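Local coordinates for putative diflavin flavoprotein A 3 (PDB 6H0C), which probably transfers electrons from NADH to oxygen, reducing it to water, and is represented here by its flavodiiron core of metallo-beta-lactamase-like and flavodoxin-like parts, at residues A[46-51]-A[75-80]; A[103-108]-A[128-133]. One frame throughout, in Å; residues are numbered along the deposited sequence.

How the interactions relate
Interactions 1 and 2 are successive parallel strand pairings in one mixed sheet of the metallo-beta-lactamase-like part of the flavodiiron core, their centres about 14 Å apart. In interaction 1 strand 49-52 meets strand 78-80, and in interaction 2 strand 103-106 meets strand 127-129. Strands 78-80 and 103-106 are themselves neighbours, which makes the two contacts continuous: I105 N lies 2.8 Å from V79 O and T103 N 2.9 Å from D77 O, both probable hydrogen bonds. Side chains carry the connection further, with I105 CG1 3.8 Å from Y78 CD1 and I80 CG1 as close to I105 CB, so that one face of the sheet runs on from the first pairing to the second.

Interaction 1. Residues A[46-51]-A[75-80]; sequences ADKIAL and SLDYVI
L76 reaches back across I49 and L51 as a knob between two strand residues: its CD1 lies 3.7 Å from CG2 of I49 and 3.9 Å from CB of L51. The bond from CA to CB of L76 leads away from 46-51, and it is the branched leucine end, carried on a CG anti to the backbone N (chi1 -166°), that returns to fill this groove. The beta-branched I49 presents CG2 to L76 while CD1 turns off at a wide angle to it, 3.6 Å from the carbonyl O of S75. On the other face the short methyl of A50 lets Y78 and I80 come close: its CB meets Y78 CB at 3.9 Å and I80 CD1 at 4.0 Å. This pairing joins the two parallel strands of the beta-alpha-beta unit formed by strand 49-52, helix 60-70 and strand 78-80, within the zinc metallo-hydrolase-type region. Backbone bonds from Y78 N to I49 O, L51 N to Y78 O and I80 N to L51 O fix the register. Ahead of them D77 continues the pairing with its side chain: the anti lone pair of OD2 accepts I49 N at 2.8 Å. K48 folds its aliphatic chain past this carboxylate, setting CD at the edge of the Y78 ring, 3.6 Å from CE2, while its NZ forms a long salt bridge of 3.8 Å to D77 OD1.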
ATOM      1  N   ALA A  46      21.461 -12.409  14.352  1.00 32.13           N
ATOM      2  CA  ALA A  46      22.745 -12.039  14.936  1.00 33.47           C
ATOM      3  C   ALA A  46      22.699 -12.349  16.413  1.00 35.88           C
ATOM      4  O   ALA A  46      22.199 -13.407  16.794  1.00 38.84           O
ATOM      5  CB  ALA A  46      23.043 -10.579  14.701  1.00 35.12           C
ATOM      6  N   ASP A  47      23.201 -11.436  17.245  1.00 36.61           N
ATOM      7  CA  ASP A  47      23.044 -11.574  18.695  1.00 37.23           C
ATOM      8  C   ASP A  47      21.565 -11.636  19.049  1.00 38.63           C
ATOM      9  O   ASP A  47      21.154 -12.370  19.952  1.00 38.85           O
ATOM     10  CB  ASP A  47      23.712 -10.424  19.441  1.00 40.25           C
ATOM     11  CG  ASP A  47      25.212 -10.402  19.251  1.00 44.20           C
ATOM     12  OD1 ASP A  47      25.789 -11.441  18.854  1.00 45.26           O
ATOM     13  OD2 ASP A  47      25.810  -9.337  19.501  1.00 50.82           O
ATOM     14  N   LYS A  48      20.768 -10.851  18.332  1.00 32.85           N
ATOM     15  CA  LYS A  48      19.328 -10.969  18.421  1.00 34.51           C
ATOM     16  C   LYS A  48      18.777 -11.363  17.062  1.00 32.72           C
ATOM     17  O   LYS A  48      19.439 -11.187  16.042  1.00 35.71           O
ATOM     18  CB  LYS A  48      18.714  -9.672  18.931  1.00 36.24           C
ATOM     19  CG  LYS A  48      19.051  -9.452  20.390  1.00 41.50           C
ATOM     20  CD  LYS A  48      18.198  -8.410  21.049  1.00 48.50           C
ATOM     21  CE  LYS A  48      18.405  -8.476  22.541  1.00 53.47           C
ATOM     22  NZ  LYS A  48      18.189  -9.874  23.004  1.00 58.66           N
ATOM     23  N   ILE A  49      17.576 -11.929  17.059  1.00 31.02           N
ATOM     24  CA  ILE A  49      16.979 -12.450  15.839  1.00 32.56           C
ATOM     25  C   ILE A  49      15.722 -11.676  15.497  1.00 30.65           C
ATOM     26  O   ILE A  49      14.817 -11.552  16.326  1.00 31.20           O
ATOM     27  CB  ILE A  49      16.640 -13.942  15.975  1.00 32.37           C
ATOM     28  CG1 ILE A  49      17.913 -14.730  16.292  1.00 35.86           C
ATOM     29  CG2 ILE A  49      15.960 -14.450  14.712  1.00 28.50           C
ATOM     30  CD1 ILE A  49      17.677 -16.198  16.517  1.00 41.88           C
ATOM     31  N   ALA A  50      15.675 -11.150  14.277  1.00 28.92           N
ATOM     32  CA  ALA A  50      14.529 -10.359  13.825  1.00 30.36           C
ATOM     33  C   ALA A  50      13.971 -10.924  12.536  1.00 26.68           C
ATOM     34  O   ALA A  50      14.726 -11.289  11.630  1.00 27.66           O
ATOM     35  CB  ALA A  50      14.916  -8.901  13.633  1.00 28.11           C
ATOM     36  N   LEU A  51      12.646 -10.998  12.472  1.00 22.99           N
ATOM     37  CA  LEU A  51      11.942 -11.426  11.272  1.00 24.47           C
ATOM     38  C   LEU A  51      11.127 -10.263  10.715  1.00 29.88           C
ATOM     39  O   LEU A  51      10.278  -9.708  11.423  1.00 29.51           O
ATOM     40  CB  LEU A  51      11.022 -12.615  11.572  1.00 25.62           C
ATOM     41  CG  LEU A  51      10.151 -13.075  10.399  1.00 23.82           C
ATOM     42  CD1 LEU A  51      11.014 -13.634   9.281  1.00 25.75           C
ATOM     43  CD2 LEU A  51       9.128 -14.101  10.853  1.00 24.37           C
ATOM     44  N   SER A  75      13.264 -18.641  19.841  1.00 34.88           N
ATOM     45  CA  SER A  75      14.463 -17.805  19.843  1.00 35.41           C
ATOM     46  C   SER A  75      14.257 -16.506  19.067  1.00 37.47           C
ATOM     47  O   SER A  75      15.151 -15.659  19.003  1.00 38.77           O
ATOM     48  CB  SER A  75      15.647 -18.570  19.257  1.00 35.05           C
ATOM     49  OG  SER A  75      15.394 -18.917  17.907  1.00 43.63           O
ATOM     50  N   LEU A  76      13.076 -16.356  18.477  1.00 35.79           N
ATOM     51  CA  LEU A  76      12.733 -15.137  17.759  1.00 36.48           C
ATOM     52  C   LEU A  76      12.587 -13.951  18.714  1.00 34.62           C
ATOM     53  O   LEU A  76      11.686 -13.924  19.547  1.00 37.62           O
ATOM     54  CB  LEU A  76      11.441 -15.334  16.969  1.00 33.01           C
ATOM     55  CG  LEU A  76      11.144 -14.259  15.931  1.00 29.76           C
ATOM     56  CD1 LEU A  76      12.272 -14.195  14.903  1.00 26.82           C
ATOM     57  CD2 LEU A  76       9.821 -14.568  15.262  1.00 37.23           C
ATOM     58  N   ASP A  77      13.471 -12.966  18.584  1.00 32.28           N
ATOM     59  CA  ASP A  77      13.421 -11.787  19.443  1.00 32.90           C
ATOM     60  C   ASP A  77      12.447 -10.728  18.943  1.00 38.96           C
ATOM     61  O   ASP A  77      11.738 -10.103  19.743  1.00 33.98           O
ATOM     62  CB  ASP A  77      14.808 -11.159  19.577  1.00 32.93           C
ATOM     63  CG  ASP A  77      15.779 -12.052  20.316  1.00 37.80           C
ATOM     64  OD1 ASP A  77      15.585 -12.254  21.531  1.00 43.17           O
ATOM     65  OD2 ASP A  77      16.741 -12.543  19.688  1.00 36.50           O
ATOM     66  N   TYR A  78      12.422 -10.513  17.626  1.00 34.24           N
ATOM     67  CA  TYR A  78      11.643  -9.414  17.061  1.00 31.56           C
ATOM     68  C   TYR A  78      10.867  -9.799  15.827  1.00 30.92           C
ATOM     69  O   TYR A  78      11.355 -10.565  14.985  1.00 31.83           O
ATOM     70  CB  TYR A  78      12.546  -8.230  16.711  1.00 30.06           C
ATOM     71  CG  TYR A  78      13.276  -7.658  17.902  1.00 32.53           C
ATOM     72  CD1 TYR A  78      12.601  -6.905  18.862  1.00 32.20           C
ATOM     73  CD2 TYR A  78      14.640  -7.867  18.066  1.00 30.62           C
ATOM     74  CE1 TYR A  78      13.264  -6.383  19.953  1.00 31.72           C
ATOM     75  CE2 TYR A  78      15.310  -7.348  19.152  1.00 34.24           C
ATOM     76  CZ  TYR A  78      14.617  -6.606  20.090  1.00 35.31           C
ATOM     77  OH  TYR A  78      15.288  -6.085  21.170  1.00 41.12           O
ATOM     78  N   VAL A  79       9.657  -9.253  15.721  1.00 27.31           N
ATOM     79  CA  VAL A  79       8.940  -9.271  14.458  1.00 28.59           C
ATOM     80  C   VAL A  79       8.738  -7.826  13.986  1.00 28.36           C
ATOM     81  O   VAL A  79       8.038  -7.029  14.621  1.00 26.81           O
ATOM     82  CB  VAL A  79       7.597 -10.020  14.563  1.00 26.83           C
ATOM     83  CG1 VAL A  79       6.881  -9.990  13.216  1.00 27.11           C
ATOM     84  CG2 VAL A  79       7.840 -11.454  14.984  1.00 23.17           C
ATOM     85  N   ILE A  80       9.387  -7.494  12.872  1.00 23.41           N
ATOM     86  CA  ILE A  80       9.380  -6.141  12.352  1.00 23.64           C
ATOM     87  C   ILE A  80       8.374  -6.039  11.209  1.00 26.91           C
ATOM     88  O   ILE A  80       8.419  -6.834  10.261  1.00 27.76           O
ATOM     89  CB  ILE A  80      10.792  -5.727  11.876  1.00 24.39           C
ATOM     90  CG1 ILE A  80      11.793  -5.873  13.019  1.00 24.42           C
ATOM     91  CG2 ILE A  80      10.796  -4.299  11.358  1.00 25.28           C
ATOM     92  CD1 ILE A  80      13.207  -5.467  12.638  1.00 24.70           C
TER

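Interaction 2. Residues A[103-108]-A[128-133]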
ATOM      1  N   THR A 103       8.961  -9.473  20.479  1.00 31.30           N
ATOM      2  CA  THR A 103       8.398  -8.130  20.521  1.00 31.69           C
ATOM      3  C   THR A 103       8.063  -7.635  19.115  1.00 36.21           C
ATOM      4  O   THR A 103       8.845  -7.816  18.178  1.00 30.35           O
ATOM      5  CB  THR A 103       9.363  -7.150  21.176  1.00 31.95           C
ATOM      6  OG1 THR A 103       9.581  -7.553  22.529  1.00 36.49           O
ATOM      7  CG2 THR A 103       8.785  -5.749  21.164  1.00 35.09           C
ATOM      8  N   ILE A 104       6.896  -7.017  18.966  1.00 33.37           N
ATOM      9  CA  ILE A 104       6.523  -6.444  17.683  1.00 29.64           C
ATOM     10  C   ILE A 104       7.174  -5.072  17.498  1.00 32.63           C
ATOM     11  O   ILE A 104       7.116  -4.216  18.381  1.00 34.43           O
ATOM     12  CB  ILE A 104       4.998  -6.311  17.546  1.00 30.33           C
ATOM     13  CG1 ILE A 104       4.344  -7.696  17.543  1.00 31.17           C
ATOM     14  CG2 ILE A 104       4.650  -5.534  16.272  1.00 27.03           C
ATOM     15  CD1 ILE A 104       2.978  -7.744  18.216  1.00 33.66           C
ATOM     16  N   ILE A 105       7.797  -4.880  16.342  1.00 28.28           N
ATOM     17  CA  ILE A 105       8.420  -3.612  15.982  1.00 28.24           C
ATOM     18  C   ILE A 105       7.683  -2.985  14.797  1.00 30.67           C
ATOM     19  O   ILE A 105       7.568  -3.610  13.734  1.00 28.48           O
ATOM     20  CB  ILE A 105       9.904  -3.804  15.603  1.00 27.15           C
ATOM     21  CG1 ILE A 105      10.661  -4.503  16.730  1.00 26.57           C
ATOM     22  CG2 ILE A 105      10.534  -2.471  15.234  1.00 24.02           C
ATOM     23  CD1 ILE A 105      10.638  -3.741  18.038  1.00 30.52           C
ATOM     24  N   CYS A 106       7.194  -1.759  14.962  1.00 26.75           N
ATOM     25  CA  CYS A 106       6.427  -1.123  13.890  1.00 27.27           C
ATOM     26  C   CYS A 106       6.233   0.379  14.103  1.00 28.85           C
ATOM     27  O   CYS A 106       6.620   0.928  15.129  1.00 32.49           O
ATOM     28  CB  CYS A 106       5.062  -1.809  13.750  1.00 25.39           C
ATOM     29  SG  CYS A 106       3.969  -1.585  15.181  1.00 31.90           S
ATOM     30  N   SER A 107       5.623   1.040  13.128  1.00 26.85           N
ATOM     31  CA  SER A 107       5.371   2.468  13.233  1.00 26.65           C
ATOM     32  C   SER A 107       4.181   2.741  14.144  1.00 31.57           C
ATOM     33  O   SER A 107       3.451   1.828  14.542  1.00 30.09           O
ATOM     34  CB  SER A 107       5.111   3.071  11.857  1.00 26.00           C
ATOM     35  OG  SER A 107       3.787   2.778  11.444  1.00 28.63           O
ATOM     36  N   ASN A 108       3.981   4.008  14.469  1.00 31.21           N
ATOM     37  CA  ASN A 108       2.896   4.369  15.363  1.00 35.21           C
ATOM     38  C   ASN A 108       1.519   4.123  14.749  1.00 32.15           C
ATOM     39  O   ASN A 108       0.641   3.564  15.416  1.00 32.05           O
ATOM     40  CB  ASN A 108       3.020   5.823  15.793  1.00 37.29           C
ATOM     41  CG  ASN A 108       2.043   6.174  16.877  1.00 48.19           C
ATOM     42  OD1 ASN A 108       2.220   5.778  18.025  1.00 54.30           O
ATOM     43  ND2 ASN A 108       0.988   6.900  16.520  1.00 48.32           N
ATOM     44  N   GLN A 128       6.795  -2.375  20.361  1.00 32.34           N
ATOM     45  CA  GLN A 128       7.689  -1.238  20.502  1.00 33.43           C
ATOM     46  C   GLN A 128       7.583  -0.362  19.255  1.00 38.33           C
ATOM     47  O   GLN A 128       7.958  -0.777  18.155  1.00 37.87           O
ATOM     48  CB  GLN A 128       9.128  -1.696  20.731  1.00 35.47           C
ATOM     49  CG  GLN A 128      10.108  -0.556  21.000  1.00 45.67           C
ATOM     50  CD  GLN A 128      11.521  -1.047  21.294  1.00 56.48           C
ATOM     51  OE1 GLN A 128      11.722  -2.173  21.762  1.00 56.62           O
ATOM     52  NE2 GLN A 128      12.508  -0.203  21.011  1.00 58.62           N
ATOM     53  N   VAL A 129       7.051   0.844  19.432  1.00 36.22           N
ATOM     54  CA  VAL A 129       6.858   1.772  18.325  1.00 32.93           C
ATOM     55  C   VAL A 129       8.162   2.448  17.904  1.00 34.14           C
ATOM     56  O   VAL A 129       8.942   2.906  18.736  1.00 34.56           O
ATOM     57  CB  VAL A 129       5.827   2.845  18.687  1.00 33.95           C
ATOM     58  CG1 VAL A 129       5.720   3.867  17.583  1.00 34.29           C
ATOM     59  CG2 VAL A 129       4.478   2.194  18.946  1.00 35.71           C
ATOM     60  N   MET A 130       8.394   2.506  16.600  1.00 30.22           N
ATOM     61  CA  MET A 130       9.583   3.158  16.069  1.00 31.22           C
ATOM     62  C   MET A 130       9.227   4.409  15.256  1.00 33.28           C
ATOM     63  O   MET A 130       8.285   4.419  14.451  1.00 30.04           O
ATOM     64  CB  MET A 130      10.397   2.177  15.219  1.00 29.57           C
ATOM     65  CG  MET A 130      10.968   0.985  15.997  1.00 28.76           C
ATOM     66  SD  MET A 130      12.199   1.471  17.238  1.00 41.93           S
ATOM     67  CE  MET A 130      12.953  -0.111  17.624  1.00 36.45           C
ATOM     68  N   LYS A 131       9.994   5.464  15.505  1.00 32.65           N
ATOM     69  CA  LYS A 131       9.849   6.751  14.848  1.00 32.58           C
ATOM     70  C   LYS A 131      11.110   6.995  14.018  1.00 32.81           C
ATOM     71  O   LYS A 131      12.082   6.244  14.126  1.00 31.28           O
ATOM     72  CB  LYS A 131       9.639   7.853  15.897  1.00 36.78           C
ATOM     73  CG  LYS A 131       9.564   9.266  15.353  1.00 60.66           C
ATOM     74  CD  LYS A 131       9.358  10.289  16.475  1.00 74.58           C
ATOM     75  CE  LYS A 131       9.093  11.693  15.920  1.00 80.82           C
ATOM     76  NZ  LYS A 131       8.887  12.697  17.012  1.00 85.15           N
ATOM     77  N   GLY A 132      11.097   8.031  13.189  1.00 35.31           N
ATOM     78  CA  GLY A 132      12.238   8.338  12.347  1.00 34.58           C
ATOM     79  C   GLY A 132      13.513   8.485  13.150  1.00 35.51           C
ATOM     80  O   GLY A 132      13.536   9.188  14.156  1.00 37.42           O
ATOM     81  N   ASN A 133      14.561   7.793  12.709  1.00 36.59           N
ATOM     82  CA  ASN A 133      15.890   7.841  13.328  1.00 41.66           C
ATOM     83  C   ASN A 133      16.000   7.089  14.659  1.00 43.15           C
ATOM     84  O   ASN A 133      17.012   7.211  15.352  1.00 46.18           O
ATOM     85  CB  ASN A 133      16.336   9.294  13.513  1.00 47.21           C
ATOM     86  CG  ASN A 133      16.442  10.040  12.191  1.00 61.10           C
ATOM     87  OD1 ASN A 133      16.899   9.490  11.187  1.00 67.19           O
ATOM     88  ND2 ASN A 133      16.007  11.295  12.181  1.00 67.95           N
TER
HETATM   89  O   HOH W   1       6.184   5.804  13.935  1.00 32.60           O
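The carbonyl O of C106 is gripped by two residues of 128-133: M130 N donates a hydrogen bond of 2.8 Å, and V129 CA adds a CA-H...O contact at 3.3 Å. Two residues earlier, I104 O takes Q128 N at 2.7 Å in a nearly straight bond (N-H...O 169°), whereas the return bond from C106 N to Q128 O is long and weak. Next along, a water links the two segments, accepting from N108 N and donating to M130 O. Side chains then fill both faces. I105 and Q128 run side by side, pointing the same way, with I105 CD1 3.7 Å from Q128 CB; glutamine suits this partly exposed place because its CB packs on the isoleucine methyl while the rest of the extended chain carries the amide onward. M130, unbranched, has CG beside its backbone N (chi1 -64°), 3.6 Å from I105 CG2; the bend at chi2 (-65°) then brings CE back near the same methyl. On the other face V129 sets CG1, anti to its backbone N, against the start of the following helix, 3.6 Å from N108 N. S107 is the N-cap there: its OG caps A110 N and also bonds to G156 O, a dual role that a short hydroxyl side chain fills well. The contact closes the beta-alpha-beta unit of strand 103-106, helix 108-117 and strand 127-129, the last at one margin of the sheet; C106 and V129 pack on A111 of that helix, while I105 and M130 meet F146 of strand 143-148.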